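Local structure of caspase subunit p21 (Drosophila melanogaster, 3SIR) at residues 210-215 with 243-248; 48-53 with 60-65; 22-27 with 76-81. The protein cleaves protein substrates as a cysteine protease of the caspase family in the activation cascade that carries out apoptosis. The protein carries 1 engineered substitution. One frame throughout, in Å; residues are numbered along the deposited sequence.

Contact 1: 210-215 with 243-248; sequences DILTLL and PCITTM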
ATOM      1  N   ASP A 210      -9.886   4.239  10.211  1.00 40.22           N
ATOM      2  CA  ASP A 210      -9.546   4.644   8.851  1.00 39.98           C
ATOM      3  C   ASP A 210      -8.837   3.526   8.090  1.00 38.25           C
ATOM      4  O   ASP A 210      -8.157   2.692   8.690  1.00 38.41           O
ATOM      5  CB  ASP A 210      -8.705   5.926   8.858  1.00 40.80           C
ATOM      6  CG  ASP A 210      -7.213   5.654   8.928  1.00 46.22           C
ATOM      7  OD1 ASP A 210      -6.524   5.850   7.903  1.00 51.73           O
ATOM      8  OD2 ASP A 210      -6.720   5.299  10.020  1.00 51.75           O
ATOM      9  N   ILE A 211      -9.027   3.494   6.775  1.00 35.14           N
ATOM     10  CA  ILE A 211      -8.803   2.284   5.992  1.00 34.48           C
ATOM     11  C   ILE A 211      -7.420   1.670   6.222  1.00 35.18           C
ATOM     12  O   ILE A 211      -7.284   0.448   6.329  1.00 33.16           O
ATOM     13  CB  ILE A 211      -9.024   2.541   4.492  1.00 34.52           C
ATOM     14  CG1 ILE A 211      -8.984   1.230   3.700  1.00 35.54           C
ATOM     15  CG2 ILE A 211      -8.004   3.534   3.965  1.00 35.73           C
ATOM     16  CD1 ILE A 211     -10.178   0.328   3.951  1.00 36.02           C
ATOM     17  N   LEU A 212      -6.414   2.524   6.384  1.00 35.10           N
ATOM     18  CA  LEU A 212      -5.024   2.080   6.355  1.00 35.92           C
ATOM     19  C   LEU A 212      -4.576   1.480   7.688  1.00 37.01           C
ATOM     20  O   LEU A 212      -3.672   0.640   7.729  1.00 35.91           O
ATOM     21  CB  LEU A 212      -4.095   3.229   5.956  1.00 35.37           C
ATOM     22  CG  LEU A 212      -4.190   3.730   4.513  1.00 34.53           C
ATOM     23  CD1 LEU A 212      -3.390   5.015   4.344  1.00 31.73           C
ATOM     24  CD2 LEU A 212      -3.727   2.667   3.526  1.00 32.78           C
ATOM     25  N   THR A 213      -5.218   1.911   8.771  1.00 36.93           N
ATOM     26  CA  THR A 213      -5.036   1.282  10.076  1.00 36.94           C
ATOM     27  C   THR A 213      -5.957   0.074  10.235  1.00 35.52           C
ATOM     28  O   THR A 213      -5.672  -0.844  11.007  1.00 38.05           O
ATOM     29  CB  THR A 213      -5.300   2.269  11.232  1.00 37.24           C
ATOM     30  OG1 THR A 213      -6.680   2.642  11.226  1.00 41.80           O
ATOM     31  CG2 THR A 213      -4.452   3.529  11.090  1.00 40.81           C
ATOM     32  N   LEU A 214      -7.019   0.023   9.441  1.00 33.50           N
ATOM     33  CA  LEU A 214      -7.709  -1.239   9.222  1.00 32.20           C
ATOM     34  C   LEU A 214      -6.765  -2.237   8.551  1.00 31.80           C
ATOM     35  O   LEU A 214      -6.262  -3.156   9.197  1.00 29.55           O
ATOM     36  CB  LEU A 214      -8.956  -1.022   8.369  1.00 32.03           C
ATOM     37  CG  LEU A 214     -10.192  -1.850   8.719  1.00 29.70           C
ATOM     38  CD1 LEU A 214     -10.273  -2.041  10.220  1.00 35.56           C
ATOM     39  CD2 LEU A 214     -11.448  -1.158   8.209  1.00 26.62           C
ATOM     40  N   LEU A 215      -6.402  -1.953   7.303  1.00 31.44           N
ATOM     41  CA  LEU A 215      -5.561  -2.856   6.513  1.00 32.23           C
ATOM     42  C   LEU A 215      -4.159  -3.024   7.089  1.00 31.88           C
ATOM     43  O   LEU A 215      -3.355  -3.801   6.575  1.00 29.34           O
ATOM     44  CB  LEU A 215      -5.461  -2.377   5.062  1.00 31.50           C
ATOM     45  CG  LEU A 215      -6.789  -2.104   4.360  1.00 30.57           C
ATOM     46  CD1 LEU A 215      -6.550  -1.559   2.964  1.00 28.99           C
ATOM     47  CD2 LEU A 215      -7.612  -3.381   4.317  1.00 33.36           C
ATOM     48  N   PRO A 243      -0.362  -9.711   3.611  1.00 41.95           N
ATOM     49  CA  PRO A 243      -0.996  -8.750   2.719  1.00 40.38           C
ATOM     50  C   PRO A 243      -0.079  -7.585   2.355  1.00 39.07           C
ATOM     51  O   PRO A 243       0.711  -7.119   3.179  1.00 37.17           O
ATOM     52  CB  PRO A 243      -2.205  -8.278   3.526  1.00 39.38           C
ATOM     53  CG  PRO A 243      -2.578  -9.477   4.324  1.00 40.42           C
ATOM     54  CD  PRO A 243      -1.285 -10.179   4.660  1.00 41.65           C
ATOM     55  N   CYS A 244      -0.103  -7.219   1.080  1.00 37.85           N
ATOM     56  CA  CYS A 244       0.782  -6.196   0.552  1.00 37.22           C
ATOM     57  C   CYS A 244      -0.062  -5.035   0.041  1.00 37.13           C
ATOM     58  O   CYS A 244      -0.641  -5.102  -1.046  1.00 37.15           O
ATOM     59  CB  CYS A 244       1.630  -6.776  -0.581  1.00 35.51           C
ATOM     60  SG  CYS A 244       1.997  -5.602  -1.902  1.00 44.66           S
ATOM     61  N   ILE A 245      -0.218  -4.012   0.874  1.00 35.97           N
ATOM     62  CA  ILE A 245      -1.129  -2.929   0.539  1.00 35.51           C
ATOM     63  C   ILE A 245      -0.365  -1.810  -0.150  1.00 35.51           C
ATOM     64  O   ILE A 245       0.697  -1.402   0.318  1.00 38.53           O
ATOM     65  CB  ILE A 245      -1.827  -2.374   1.785  1.00 35.22           C
ATOM     66  CG1 ILE A 245      -2.786  -3.419   2.361  1.00 35.49           C
ATOM     67  CG2 ILE A 245      -2.564  -1.088   1.445  1.00 37.33           C
ATOM     68  CD1 ILE A 245      -2.651  -3.608   3.855  1.00 38.91           C
ATOM     69  N   THR A 246      -0.892  -1.332  -1.271  1.00 33.30           N
ATOM     70  CA  THR A 246      -0.234  -0.267  -2.014  1.00 33.75           C
ATOM     71  C   THR A 246      -1.174   0.910  -2.261  1.00 33.62           C
ATOM     72  O   THR A 246      -2.062   0.838  -3.113  1.00 31.56           O
ATOM     73  CB  THR A 246       0.309  -0.774  -3.362  1.00 33.33           C
ATOM     74  OG1 THR A 246       0.001   0.179  -4.386  1.00 35.83           O
ATOM     75  CG2 THR A 246      -0.329  -2.104  -3.722  1.00 37.77           C
ATOM     76  N   THR A 247      -0.950   2.011  -1.549  1.00 31.63           N
ATOM     77  CA  THR A 247      -1.875   3.139  -1.626  1.00 30.68           C
ATOM     78  C   THR A 247      -1.360   4.285  -2.489  1.00 29.85           C
ATOM     79  O   THR A 247      -0.172   4.609  -2.460  1.00 30.25           O
ATOM     80  CB  THR A 247      -2.199   3.706  -0.248  1.00 28.13           C
ATOM     81  OG1 THR A 247      -2.610   5.069  -0.403  1.00 33.36           O
ATOM     82  CG2 THR A 247      -0.968   3.655   0.636  1.00 27.54           C
ATOM     83  N   MET A 248      -2.279   4.962  -3.173  1.00 28.40           N
ATOM     84  CA  MET A 248      -2.082   6.360  -3.549  1.00 28.21           C
ATOM     85  C   MET A 248      -3.222   7.248  -3.061  1.00 27.62           C
ATOM     86  O   MET A 248      -3.463   8.321  -3.616  1.00 25.23           O
ATOM     87  CB  MET A 248      -1.925   6.510  -5.062  1.00 26.82           C
ATOM     88  CG  MET A 248      -0.532   6.190  -5.567  1.00 27.76           C
ATOM     89  SD  MET A 248      -0.315   4.421  -5.837  1.00 39.54           S
ATOM     90  CE  MET A 248      -0.348   4.364  -7.626  1.00 33.56           C
TER
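Ile245, on strand 244-247, faces the first turns of helix 211-223 and packs against Leu215 and Leu212. With CG1 anti to the carbonyl carbon (chi1 -68°), the longer branch runs to the backbone end of Leu215, where CG1 stands 3.9 Å from Leu215 CB and the terminal CD1 lies beside the same atom. The shorter branch faces Leu212, with Ile245 CG2 4.4 Å from Leu212 CD2. That same methyl of Leu212 also reaches the next inward-facing residue of the strand, lying 4.1 Å from Thr247 CG2, and the two side chains cross at about a right angle. The hydroxyl of Thr247 accepts a hydrogen bond from the backbone N of Leu249, while its methyl CG2 is the branch that meets the helix.

All the touching residues are buried, and no hydrogen bond joins the segments. Leu173 of the adjacent strand 172-179 touches Ile245, Leu212 and Leu215 alike, extending the apolar layer across the sheet. The axes of 211-215 and 244-247 run nearly antiparallel (166°) and approach to 10.4 Å. Ile245 to Thr247 pair antiparallel with a strand of the second subunit, which places this helix-on-sheet packing of the caspase fold where the central sheet continues across the dimer interface.

Contact 2: 48-53 with 60-65; sequences NLTRVL and VTVYKD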
ATOM      1  N   ASN A  48     -18.626 -14.108   3.152  1.00 45.03           N
ATOM      2  CA  ASN A  48     -18.167 -13.166   4.160  1.00 43.64           C
ATOM      3  C   ASN A  48     -17.918 -11.766   3.597  1.00 43.25           C
ATOM      4  O   ASN A  48     -18.700 -10.848   3.839  1.00 41.48           O
ATOM      5  CB  ASN A  48     -16.913 -13.708   4.843  1.00 44.92           C
ATOM      6  CG  ASN A  48     -17.233 -14.700   5.948  1.00 47.22           C
ATOM      7  OD1 ASN A  48     -18.282 -14.621   6.590  1.00 48.89           O
ATOM      8  ND2 ASN A  48     -16.295 -15.599   6.222  1.00 50.44           N
ATOM      9  N   LEU A  49     -16.888 -11.626   2.768  1.00 42.45           N
ATOM     10  CA  LEU A  49     -16.710 -10.414   1.977  1.00 42.00           C
ATOM     11  C   LEU A  49     -18.049  -9.744   1.685  1.00 42.84           C
ATOM     12  O   LEU A  49     -18.361  -8.695   2.251  1.00 44.25           O
ATOM     13  CB  LEU A  49     -15.970 -10.714   0.669  1.00 40.96           C
ATOM     14  CG  LEU A  49     -14.747  -9.839   0.374  1.00 40.49           C
ATOM     15  CD1 LEU A  49     -14.608  -9.542  -1.111  1.00 31.05           C
ATOM     16  CD2 LEU A  49     -14.780  -8.542   1.174  1.00 43.55           C
ATOM     17  N   THR A  50     -18.834 -10.361   0.807  1.00 43.12           N
ATOM     18  CA  THR A  50     -20.205  -9.934   0.532  1.00 42.15           C
ATOM     19  C   THR A  50     -20.892  -9.314   1.750  1.00 43.44           C
ATOM     20  O   THR A  50     -21.362  -8.179   1.695  1.00 43.40           O
ATOM     21  CB  THR A  50     -21.055 -11.105  -0.013  1.00 42.05           C
ATOM     22  OG1 THR A  50     -20.717 -11.344  -1.385  1.00 41.48           O
ATOM     23  CG2 THR A  50     -22.550 -10.806   0.086  1.00 40.56           C
ATOM     24  N   ARG A  51     -20.984 -10.076   2.834  1.00 44.30           N
ATOM     25  CA  ARG A  51     -21.718  -9.639   4.015  1.00 46.70           C
ATOM     26  C   ARG A  51     -21.148  -8.334   4.564  1.00 47.96           C
ATOM     27  O   ARG A  51     -21.864  -7.347   4.742  1.00 48.23           O
ATOM     28  CB  ARG A  51     -21.634 -10.719   5.089  1.00 46.97           C
ATOM     29  CG  ARG A  51     -22.832 -10.792   6.012  1.00 53.13           C
ATOM     30  CD  ARG A  51     -22.819 -12.116   6.755  1.00 58.57           C
ATOM     31  NE  ARG A  51     -22.046 -13.114   6.019  1.00 61.73           N
ATOM     32  CZ  ARG A  51     -22.558 -14.212   5.470  1.00 61.75           C
ATOM     33  NH1 ARG A  51     -23.836 -14.516   5.649  1.00 59.17           N
ATOM     34  NH2 ARG A  51     -21.764 -15.053   4.819  1.00 65.20           N
ATOM     35  N   VAL A  52     -19.851  -8.348   4.857  1.00 48.55           N
ATOM     36  CA  VAL A  52     -19.189  -7.195   5.452  1.00 47.30           C
ATOM     37  C   VAL A  52     -19.362  -5.963   4.576  1.00 47.58           C
ATOM     38  O   VAL A  52     -19.512  -4.848   5.079  1.00 48.08           O
ATOM     39  CB  VAL A  52     -17.689  -7.450   5.665  1.00 45.73           C
ATOM     40  CG1 VAL A  52     -17.150  -6.513   6.728  1.00 47.20           C
ATOM     41  CG2 VAL A  52     -17.451  -8.891   6.069  1.00 45.72           C
ATOM     42  N   LEU A  53     -19.332  -6.167   3.263  1.00 46.58           N
ATOM     43  CA  LEU A  53     -19.433  -5.053   2.332  1.00 46.78           C
ATOM     44  C   LEU A  53     -20.868  -4.553   2.245  1.00 48.66           C
ATOM     45  O   LEU A  53     -21.116  -3.439   1.782  1.00 49.11           O
ATOM     46  CB  LEU A  53     -18.922  -5.449   0.948  1.00 45.43           C
ATOM     47  CG  LEU A  53     -17.401  -5.500   0.789  1.00 42.96           C
ATOM     48  CD1 LEU A  53     -17.012  -5.228  -0.655  1.00 45.51           C
ATOM     49  CD2 LEU A  53     -16.720  -4.513   1.722  1.00 39.19           C
ATOM     50  N   VAL A  60     -23.642  -4.817  -3.413  1.00 32.60           N
ATOM     51  CA  VAL A  60     -22.783  -5.957  -3.693  1.00 31.19           C
ATOM     52  C   VAL A  60     -23.382  -6.835  -4.794  1.00 31.64           C
ATOM     53  O   VAL A  60     -24.479  -7.370  -4.645  1.00 32.63           O
ATOM     54  CB  VAL A  60     -22.580  -6.797  -2.418  1.00 31.33           C
ATOM     55  CG1 VAL A  60     -21.606  -7.936  -2.669  1.00 29.61           C
ATOM     56  CG2 VAL A  60     -22.108  -5.912  -1.265  1.00 28.31           C
ATOM     57  N   THR A  61     -22.698  -6.927  -5.928  1.00 31.15           N
ATOM     58  CA  THR A  61     -22.990  -7.976  -6.894  1.00 32.57           C
ATOM     59  C   THR A  61     -21.833  -8.963  -7.013  1.00 34.01           C
ATOM     60  O   THR A  61     -20.669  -8.563  -7.100  1.00 32.40           O
ATOM     61  CB  THR A  61     -23.342  -7.408  -8.285  1.00 32.91           C
ATOM     62  OG1 THR A  61     -22.296  -7.719  -9.212  1.00 35.04           O
ATOM     63  CG2 THR A  61     -23.539  -5.898  -8.229  1.00 33.48           C
ATOM     64  N   VAL A  62     -22.168 -10.250  -7.055  1.00 35.29           N
ATOM     65  CA  VAL A  62     -21.177 -11.317  -6.952  1.00 36.95           C
ATOM     66  C   VAL A  62     -21.121 -12.157  -8.229  1.00 39.00           C
ATOM     67  O   VAL A  62     -22.060 -12.885  -8.547  1.00 40.92           O
ATOM     68  CB  VAL A  62     -21.447 -12.219  -5.731  1.00 35.85           C
ATOM     69  CG1 VAL A  62     -20.590 -13.473  -5.780  1.00 33.14           C
ATOM     70  CG2 VAL A  62     -21.185 -11.454  -4.442  1.00 38.00           C
ATOM     71  N   TYR A  63     -20.076 -11.962  -9.023  1.00 39.80           N
ATOM     72  CA  TYR A  63     -19.976 -12.651 -10.303  1.00 43.30           C
ATOM     73  C   TYR A  63     -19.180 -13.942 -10.143  1.00 44.53           C
ATOM     74  O   TYR A  63     -18.237 -14.006  -9.355  1.00 44.49           O
ATOM     75  CB  TYR A  63     -19.317 -11.757 -11.355  1.00 42.86           C
ATOM     76  CG  TYR A  63     -20.037 -10.453 -11.613  1.00 44.39           C
ATOM     77  CD1 TYR A  63     -19.693  -9.302 -10.915  1.00 49.51           C
ATOM     78  CD2 TYR A  63     -20.952 -10.334 -12.651  1.00 43.80           C
ATOM     79  CE1 TYR A  63     -20.302  -8.090 -11.185  1.00 48.78           C
ATOM     80  CE2 TYR A  63     -21.551  -9.121 -12.942  1.00 47.50           C
ATOM     81  CZ  TYR A  63     -21.221  -8.001 -12.207  1.00 48.71           C
ATOM     82  OH  TYR A  63     -21.792  -6.782 -12.500  1.00 51.69           O
ATOM     83  N   LYS A  64     -19.605 -14.984 -10.849  1.00 46.24           N
ATOM     84  CA  LYS A  64     -18.929 -16.276 -10.810  1.00 47.15           C
ATOM     85  C   LYS A  64     -18.503 -16.650 -12.221  1.00 47.17           C
ATOM     86  O   LYS A  64     -19.245 -17.318 -12.941  1.00 45.74           O
ATOM     87  CB  LYS A  64     -19.854 -17.358 -10.245  1.00 47.32           C
ATOM     88  CG  LYS A  64     -19.652 -17.650  -8.765  1.00 49.43           C
ATOM     89  CD  LYS A  64     -20.957 -17.539  -7.989  1.00 49.64           C
ATOM     90  CE  LYS A  64     -21.023 -18.554  -6.853  1.00 53.06           C
ATOM     91  NZ  LYS A  64     -21.764 -19.787  -7.243  1.00 52.82           N
ATOM     92  N   ASP A  65     -17.387 -16.078 -12.659  1.00 49.16           N
ATOM     93  CA  ASP A  65     -16.879 -16.357 -13.994  1.00 51.83           C
ATOM     94  C   ASP A  65     -15.407 -16.746 -14.029  1.00 51.48           C
ATOM     95  O   ASP A  65     -14.678 -16.577 -13.050  1.00 50.70           O
ATOM     96  CB  ASP A  65     -17.161 -15.206 -14.961  1.00 52.07           C
ATOM     97  CG  ASP A  65     -17.533 -15.701 -16.349  1.00 59.07           C
ATOM     98  OD1 ASP A  65     -18.709 -15.531 -16.744  1.00 62.44           O
ATOM     99  OD2 ASP A  65     -16.710 -16.421 -16.960  1.00 60.68           O
TER
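Thr50 and Leu53, one helical turn apart on helix 45-55, meet Val60 and Val62, which project from the same side of strand 59-65. The axes of 48-53 and 60-65 run almost antiparallel (165°) and approach to 9.1 Å.

The apolar part centres on Val60, which has the most surface buried here. Its methyls split between the two helix residues: CG2 lies 3.9 Å from Leu53 CB and 3.8 Å from the backbone O of Thr50, whereas CG1 is 4.1 Å from Thr50 CG2. Because Val60 CG1 stands anti to the backbone N (chi1 -176°), CG2 falls beside that N and faces Leu53. Ile25 of strand 19-28 touches both Thr50 and Val60, tying the pair to the neighbouring strand, while Phe58 packs on Leu53.

A second set of contacts sets two valine methyls against a hydroxyl. Thr50 OG1 lies 3.7 Å from Val60 CG1 and comes close to Val62 CG2, the side chains of Thr50 and Val62 crossing at about a right angle. The polar requirement of the hydroxyl is met within its own helix, by a hydrogen bond to the backbone O of Cys46, one turn earlier. Thr50 has OG1 beside its own backbone N (chi1 -76°), within reach of that carbonyl.

No hydrogen bond or charge pair links the two segments. The contact thus probably rests on van der Waals packing of a partly buried, mainly apolar patch, with the threonine proton spent inside the helix and its oxygen presented to valine methyls.

Contact 3: 22-27 with 76-81; sequences MALIFN and EYSASQ. Engineered in segment 76-81: Ser78 (natural residue Ala).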
ATOM      1  N   MET A  22     -20.485   0.709  -5.568  1.00 34.66           N
ATOM      2  CA  MET A  22     -20.545  -0.705  -5.939  1.00 35.74           C
ATOM      3  C   MET A  22     -19.476  -1.519  -5.227  1.00 33.83           C
ATOM      4  O   MET A  22     -18.315  -1.115  -5.187  1.00 34.25           O
ATOM      5  CB  MET A  22     -20.341  -0.876  -7.442  1.00 36.24           C
ATOM      6  CG  MET A  22     -21.414  -0.245  -8.307  1.00 40.90           C
ATOM      7  SD  MET A  22     -20.954  -0.337 -10.049  1.00 43.56           S
ATOM      8  CE  MET A  22     -22.267   0.660 -10.752  1.00 49.66           C
ATOM      9  N   ALA A  23     -19.834  -2.738  -4.844  1.00 32.56           N
ATOM     10  CA  ALA A  23     -18.863  -3.821  -4.727  1.00 33.38           C
ATOM     11  C   ALA A  23     -19.029  -4.836  -5.858  1.00 33.48           C
ATOM     12  O   ALA A  23     -20.121  -5.354  -6.089  1.00 33.29           O
ATOM     13  CB  ALA A  23     -18.987  -4.502  -3.369  1.00 33.37           C
ATOM     14  N   LEU A  24     -17.954  -5.061  -6.608  1.00 33.10           N
ATOM     15  CA  LEU A  24     -17.922  -6.126  -7.602  1.00 32.25           C
ATOM     16  C   LEU A  24     -16.963  -7.235  -7.188  1.00 32.37           C
ATOM     17  O   LEU A  24     -15.743  -7.096  -7.316  1.00 32.92           O
ATOM     18  CB  LEU A  24     -17.523  -5.570  -8.967  1.00 31.53           C
ATOM     19  CG  LEU A  24     -18.003  -4.146  -9.248  1.00 37.38           C
ATOM     20  CD1 LEU A  24     -18.055  -3.878 -10.747  1.00 37.53           C
ATOM     21  CD2 LEU A  24     -19.359  -3.908  -8.603  1.00 38.51           C
ATOM     22  N   ILE A  25     -17.520  -8.319  -6.656  1.00 31.32           N
ATOM     23  CA  ILE A  25     -16.730  -9.489  -6.289  1.00 30.70           C
ATOM     24  C   ILE A  25     -16.689 -10.550  -7.388  1.00 31.47           C
ATOM     25  O   ILE A  25     -17.682 -11.225  -7.652  1.00 31.71           O
ATOM     26  CB  ILE A  25     -17.271 -10.138  -5.012  1.00 30.27           C
ATOM     27  CG1 ILE A  25     -17.298  -9.111  -3.874  1.00 29.07           C
ATOM     28  CG2 ILE A  25     -16.449 -11.366  -4.660  1.00 27.30           C
ATOM     29  CD1 ILE A  25     -18.123  -9.537  -2.682  1.00 23.90           C
ATOM     30  N   PHE A  26     -15.526 -10.720  -8.005  1.00 31.38           N
ATOM     31  CA  PHE A  26     -15.353 -11.754  -9.014  1.00 33.25           C
ATOM     32  C   PHE A  26     -14.636 -12.974  -8.449  1.00 34.70           C
ATOM     33  O   PHE A  26     -13.456 -12.904  -8.092  1.00 34.27           O
ATOM     34  CB  PHE A  26     -14.607 -11.200 -10.234  1.00 31.16           C
ATOM     35  CG  PHE A  26     -15.202  -9.931 -10.777  1.00 30.87           C
ATOM     36  CD1 PHE A  26     -16.106  -9.971 -11.828  1.00 27.93           C
ATOM     37  CD2 PHE A  26     -14.992  -8.722 -10.128  1.00 30.19           C
ATOM     38  CE1 PHE A  26     -16.732  -8.816 -12.262  1.00 29.68           C
ATOM     39  CE2 PHE A  26     -15.556  -7.552 -10.602  1.00 25.40           C
ATOM     40  CZ  PHE A  26     -16.437  -7.601 -11.663  1.00 31.31           C
ATOM     41  N   ASN A  27     -15.361 -14.085  -8.351  1.00 35.68           N
ATOM     42  CA  ASN A  27     -14.735 -15.390  -8.150  1.00 38.44           C
ATOM     43  C   ASN A  27     -14.051 -15.910  -9.406  1.00 38.92           C
ATOM     44  O   ASN A  27     -14.706 -16.179 -10.414  1.00 39.96           O
ATOM     45  CB  ASN A  27     -15.754 -16.415  -7.656  1.00 38.21           C
ATOM     46  CG  ASN A  27     -16.125 -16.209  -6.201  1.00 42.57           C
ATOM     47  OD1 ASN A  27     -15.939 -17.101  -5.372  1.00 45.09           O
ATOM     48  ND2 ASN A  27     -16.650 -15.028  -5.883  1.00 37.72           N
ATOM     49  N   GLU A  76     -14.625  -2.843 -16.989  1.00 45.19           N
ATOM     50  CA  GLU A  76     -14.644  -1.745 -17.954  1.00 45.54           C
ATOM     51  C   GLU A  76     -15.991  -1.039 -17.983  1.00 44.74           C
ATOM     52  O   GLU A  76     -16.058   0.187 -17.901  1.00 44.21           O
ATOM     53  CB  GLU A  76     -14.293  -2.232 -19.360  1.00 46.85           C
ATOM     54  CG  GLU A  76     -14.139  -1.105 -20.375  1.00 47.30           C
ATOM     55  CD  GLU A  76     -14.013  -1.613 -21.802  1.00 52.78           C
ATOM     56  OE1 GLU A  76     -13.304  -2.622 -22.020  1.00 46.98           O
ATOM     57  OE2 GLU A  76     -14.653  -1.015 -22.696  1.00 52.52           O
ATOM     58  N   TYR A  77     -17.062  -1.824 -18.053  1.00 46.33           N
ATOM     59  CA  TYR A  77     -18.413  -1.290 -18.215  1.00 46.80           C
ATOM     60  C   TYR A  77     -18.944  -0.570 -16.977  1.00 45.90           C
ATOM     61  O   TYR A  77     -19.827   0.280 -17.079  1.00 46.03           O
ATOM     62  CB  TYR A  77     -19.374  -2.400 -18.638  1.00 47.38           C
ATOM     63  CG  TYR A  77     -19.252  -2.761 -20.098  1.00 51.37           C
ATOM     64  CD1 TYR A  77     -19.649  -1.867 -21.087  1.00 53.62           C
ATOM     65  CD2 TYR A  77     -18.633  -3.940 -20.489  1.00 54.22           C
ATOM     66  CE1 TYR A  77     -19.502  -2.173 -22.428  1.00 56.63           C
ATOM     67  CE2 TYR A  77     -18.464  -4.248 -21.828  1.00 56.22           C
ATOM     68  CZ  TYR A  77     -18.898  -3.361 -22.793  1.00 60.30           C
ATOM     69  OH  TYR A  77     -18.733  -3.670 -24.124  1.00 63.22           O
ATOM     70  N   SER A  78     -18.380  -0.889 -15.817  1.00 44.61           N
ATOM     71  CA  SER A  78     -18.778  -0.256 -14.568  1.00 45.28           C
ATOM     72  C   SER A  78     -18.000   1.036 -14.360  1.00 46.04           C
ATOM     73  O   SER A  78     -18.480   1.980 -13.730  1.00 47.09           O
ATOM     74  CB  SER A  78     -18.508  -1.204 -13.404  1.00 44.91           C
ATOM     75  OG  SER A  78     -17.448  -2.084 -13.734  1.00 50.32           O
ATOM     76  N   ALA A  79     -16.766   1.052 -14.851  1.00 45.78           N
ATOM     77  CA  ALA A  79     -16.048   2.306 -15.013  1.00 44.79           C
ATOM     78  C   ALA A  79     -16.928   3.296 -15.770  1.00 44.04           C
ATOM     79  O   ALA A  79     -16.956   4.484 -15.451  1.00 45.28           O
ATOM     80  CB  ALA A  79     -14.744   2.074 -15.757  1.00 44.83           C
ATOM     81  N   SER A  80     -17.672   2.783 -16.745  1.00 43.06           N
ATOM     82  CA  SER A  80     -18.374   3.617 -17.714  1.00 41.15           C
ATOM     83  C   SER A  80     -19.606   4.245 -17.081  1.00 41.15           C
ATOM     84  O   SER A  80     -20.257   5.098 -17.686  1.00 42.56           O
ATOM     85  CB  SER A  80     -18.805   2.782 -18.918  1.00 40.90           C
ATOM     86  OG  SER A  80     -17.885   2.923 -19.982  1.00 41.96           O
ATOM     87  N   GLN A  81     -19.991   3.732 -15.918  1.00 39.82           N
ATOM     88  CA  GLN A  81     -21.188   4.211 -15.245  1.00 40.60           C
ATOM     89  C   GLN A  81     -20.966   5.592 -14.651  1.00 41.28           C
ATOM     90  O   GLN A  81     -19.845   6.107 -14.655  1.00 41.68           O
ATOM     91  CB  GLN A  81     -21.629   3.226 -14.165  1.00 40.50           C
ATOM     92  CG  GLN A  81     -21.657   1.791 -14.654  1.00 44.72           C
ATOM     93  CD  GLN A  81     -22.580   0.912 -13.839  1.00 50.16           C
ATOM     94  OE1 GLN A  81     -23.582   1.376 -13.299  1.00 53.22           O
ATOM     95  NE2 GLN A  81     -22.234  -0.365 -13.731  1.00 57.90           N
TER
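Met22 and Leu24 of strand 19-28 meet Ser78 and Gln81 in a sparse van der Waals contact, where the C-terminal end of helix 68-79 packs against one face of the central sheet. Met22, Leu24 and Phe26 project to this face, and Phe26 continues the packing on Ile71, Thr74 and Ile75 of the same helix; Ala23 and Ile25 instead touch helix 45-55.

Met22 reaches to the amide of Gln81. Its chain is extended beyond CG (chi2 173°, chi3 -173°), carrying the terminal methyl CE over the plane of that amide, with the sulfur SD 3.9 Å from Gln81 NE2. Further in, Met22 SD lies 4.2 Å from Ser78 CB. Leu24 approaches the same serine with one methyl branch, CD1, which is 3.8 Å from Ser78 CB and 3.5 Å from its OG.

Ser78 is an engineered residue, alanine in the natural protein. Its hydroxyl turns back to the carbonyls of Ile75 and Thr74 in its own helix, both within hydrogen-bonding reach, and the backbone turn after Ser78 is tied by Gln81 N to Ser78 O (3.2 Å). With no hydrogen bond between the segments, the contact consists of methyl and thioether surfaces lying against an engineered serine whose hydroxyl is engaged within its helix, and against the amide of the exposed Gln81 at the edge.

All three contacts pack helices onto the six-stranded central sheet of the caspase domain. Contacts 2 and 3 are neighbours, their centres 12 Å apart: strands 59-65 and 19-28 pair in parallel, with Tyr63 N 2.9 Å from Ile25 O, and helix 45-55 joins them as a beta-alpha-beta crossover. Along the chain contact 2 is nested within the loop closed by contact 3, and the two place helices 45-55 and 68-79 on opposite faces of the sheet. Contact 1 follows later, about 20 Å between centres from contact 2 and 21 Å from contact 3. Strands 59-65 and 244-247 are outermost within the chain, the latter continuing into the second subunit.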